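Long-range contact in serine protease inhibitor (Thermoanaerobacter tengcongensis, PDB 2PEE), which probably inhibits serine proteases as a member of the serpin family, its N terminus serving to trap the metastable native state: residues S109-E114 with F136-D141. The protein carries 1 engineered substitution. Residues are numbered along the deposited sequence; the frame is centred on the assembly and turned at random.
Sequences SIWFKE and FKAAFD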
loop_
_atom_site.group_PDB
_atom_site.type_symbol
_atom_site.label_atom_id
_atom_site.label_comp_id
_atom_site.label_asym_id
_atom_site.label_seq_id
_atom_site.Cartn_x
_atom_site.Cartn_y
_atom_site.Cartn_z
ATOM N N SER A 109 -12.711 -3.851 -2.007
ATOM C CA SER A 109 -14.139 -4.107 -2.076
ATOM C C SER A 109 -14.851 -3.360 -0.968
ATOM O O SER A 109 -14.231 -2.974 0.021
ATOM C CB SER A 109 -14.430 -5.610 -1.994
ATOM O OG SER A 109 -13.745 -6.231 -0.914
ATOM N N ILE A 110 -16.143 -3.141 -1.164
ATOM C CA ILE A 110 -17.049 -2.716 -0.115
ATOM C C ILE A 110 -18.053 -3.847 0.130
ATOM O O ILE A 110 -18.498 -4.501 -0.806
ATOM C CB ILE A 110 -17.791 -1.420 -0.491
ATOM C CG1 ILE A 110 -16.796 -0.352 -0.937
ATOM C CG2 ILE A 110 -18.596 -0.886 0.693
ATOM C CD1 ILE A 110 -17.441 0.921 -1.477
ATOM N N TRP A 111 -18.383 -4.081 1.399
ATOM C CA TRP A 111 -19.344 -5.111 1.802
ATOM C C TRP A 111 -20.415 -4.455 2.656
ATOM O O TRP A 111 -20.099 -3.754 3.629
ATOM C CB TRP A 111 -18.637 -6.209 2.605
ATOM C CG TRP A 111 -17.640 -7.046 1.812
ATOM C CD1 TRP A 111 -16.466 -6.619 1.238
ATOM C CD2 TRP A 111 -17.726 -8.449 1.537
ATOM N NE1 TRP A 111 -15.833 -7.669 0.613
ATOM C CE2 TRP A 111 -16.584 -8.802 0.786
ATOM C CE3 TRP A 111 -18.662 -9.441 1.843
ATOM C CZ2 TRP A 111 -16.360 -10.104 0.339
ATOM C CZ3 TRP A 111 -18.435 -10.731 1.397
ATOM C CH2 TRP A 111 -17.298 -11.050 0.651
ATOM N N PHE A 112 -21.676 -4.669 2.278
ATOM C CA PHE A 112 -22.838 -4.106 2.978
ATOM C C PHE A 112 -23.676 -5.205 3.591
ATOM O O PHE A 112 -23.771 -6.303 3.029
ATOM C CB PHE A 112 -23.746 -3.354 2.010
ATOM C CG PHE A 112 -23.129 -2.139 1.406
ATOM C CD1 PHE A 112 -22.720 -2.149 0.066
ATOM C CD2 PHE A 112 -22.964 -0.978 2.162
ATOM C CE1 PHE A 112 -22.151 -1.019 -0.523
ATOM C CE2 PHE A 112 -22.389 0.158 1.588
ATOM C CZ PHE A 112 -21.976 0.138 0.235
ATOM N N LYS A 113 -24.310 -4.902 4.721
ATOM C CA LYS A 113 -25.218 -5.838 5.365
ATOM C C LYS A 113 -26.583 -5.877 4.636
ATOM O O LYS A 113 -27.187 -4.834 4.392
ATOM C CB LYS A 113 -25.360 -5.470 6.842
ATOM C CG LYS A 113 -26.054 -6.514 7.697
ATOM C CD LYS A 113 -26.156 -6.047 9.136
ATOM C CE LYS A 113 -26.544 -7.180 10.066
ATOM N NZ LYS A 113 -26.127 -6.851 11.447
ATOM N N GLU A 114 -27.024 -7.092 4.283
ATOM C CA GLU A 114 -28.280 -7.392 3.559
ATOM C C GLU A 114 -29.565 -6.766 4.101
ATOM O O GLU A 114 -30.249 -6.043 3.379
ATOM C CB GLU A 114 -28.507 -8.906 3.500
ATOM C CG GLU A 114 -27.999 -9.567 2.249
ATOM C CD GLU A 114 -28.094 -11.087 2.295
ATOM O OE1 GLU A 114 -28.543 -11.645 3.320
ATOM O OE2 GLU A 114 -27.702 -11.723 1.289
ATOM N N PHE A 136 -20.334 -6.091 -2.438
ATOM C CA PHE A 136 -21.213 -7.169 -1.981
ATOM C C PHE A 136 -22.271 -6.715 -0.995
ATOM O O PHE A 136 -22.051 -5.834 -0.162
ATOM C CB PHE A 136 -20.431 -8.289 -1.301
ATOM C CG PHE A 136 -19.322 -8.859 -2.126
ATOM C CD1 PHE A 136 -18.031 -8.320 -2.050
ATOM C CD2 PHE A 136 -19.544 -9.955 -2.946
ATOM C CE1 PHE A 136 -16.976 -8.850 -2.805
ATOM C CE2 PHE A 136 -18.501 -10.487 -3.708
ATOM C CZ PHE A 136 -17.209 -9.936 -3.627
ATOM N N LYS A 137 -23.436 -7.339 -1.092
ATOM C CA LYS A 137 -24.363 -7.308 0.007
ATOM C C LYS A 137 -24.282 -8.700 0.632
ATOM O O LYS A 137 -24.098 -9.690 -0.093
ATOM C CB LYS A 137 -25.771 -6.876 -0.439
ATOM C CG LYS A 137 -26.488 -7.791 -1.397
ATOM C CD LYS A 137 -27.977 -7.474 -1.405
ATOM C CE LYS A 137 -28.713 -8.298 -2.445
ATOM N NZ LYS A 137 -30.017 -8.728 -1.900
ATOM N N ALA A 138 -24.349 -8.763 1.964
ATOM C CA ALA A 138 -24.170 -10.019 2.696
ATOM C C ALA A 138 -24.944 -10.062 4.011
ATOM O O ALA A 138 -25.281 -9.023 4.580
ATOM C CB ALA A 138 -22.702 -10.261 2.960
ATOM N N ALA A 139 -25.204 -11.272 4.493
ATOM C CA ALA A 139 -25.864 -11.492 5.780
ATOM C C ALA A 139 -25.140 -10.825 6.954
ATOM O O ALA A 139 -25.783 -10.312 7.873
ATOM C CB ALA A 139 -26.019 -12.986 6.039
ATOM N N PHE A 140 -23.807 -10.824 6.897
ATOM C CA PHE A 140 -22.937 -10.317 7.973
ATOM C C PHE A 140 -22.978 -11.231 9.204
ATOM O O PHE A 140 -22.900 -10.764 10.347
ATOM C CB PHE A 140 -23.265 -8.861 8.340
ATOM C CG PHE A 140 -22.434 -7.837 7.614
ATOM C CD1 PHE A 140 -22.282 -7.883 6.218
ATOM C CD2 PHE A 140 -21.822 -6.803 8.321
ATOM C CE1 PHE A 140 -21.509 -6.929 5.543
ATOM C CE2 PHE A 140 -21.055 -5.837 7.651
ATOM C CZ PHE A 140 -20.905 -5.900 6.257
ATOM N N ASP A 141 -23.109 -12.534 8.957
ATOM C CA ASP A 141 -22.993 -13.537 10.010
ATOM C C ASP A 141 -21.650 -14.261 9.905
ATOM O O ASP A 141 -20.720 -13.767 9.273
ATOM C CB ASP A 141 -24.168 -14.526 9.952
ATOM C CG ASP A 141 -24.259 -15.275 8.623
ATOM O OD1 ASP A 141 -25.374 -15.742 8.288
ATOM O OD2 ASP A 141 -23.231 -15.404 7.916
#
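Phe112 bonds the neighbouring strand through both its N and its O, flanking Lys137: Phe112 N donates to Phe136 O (2.7 Å) and Phe112 O accepts from Ala138 N (2.7 Å), the parallel pattern, with segment axes at 31°. Phe136 N to Ile110 O (2.9 Å) and Glu114 N to Ala138 O extend the pairing at its two ends.

On the face carrying Trp111 and Phe136, the two side chains run side by side and stack face-to-face: the Phe136 ring and the Trp111 six-membered ring have centroids 4.1 Å apart and planes inclined by 29°. Phe136 CB also sits over that six-membered ring as a CH-pi donor. The bond from Trp111 NE1 to Ser109 OG (3.0 Å), close to the ring plane, and the stack together restrain the indole's rotation. Trp151 of helix 142-155 meets Phe136 edge-to-face.

Past the strand end, Phe140 turns back toward strand 102-113, its ring facing Lys113. Lys113 CB lies over that ring, 4.0 Å from its centroid, and chi1 of -168°, with CG anti to the backbone N, sets Lys113 CG 3.7 Å from Phe140 CB. Tyr174 meets the ring nearly parallel.

Both strands belong to the serpin's large central sheet, and Asp141 sits at the N-cap of helix 142-155, its OD2 making a weak bond to Thr144 N. Aromatic stacking thus joins main-chain pairing in tying strand 134-138 to strand 102-113, with the buried indole N-H satisfied locally; N-terminal strand 4-5 pairs with 134-138 through Ala4, possibly linking this contact to native-state trapping.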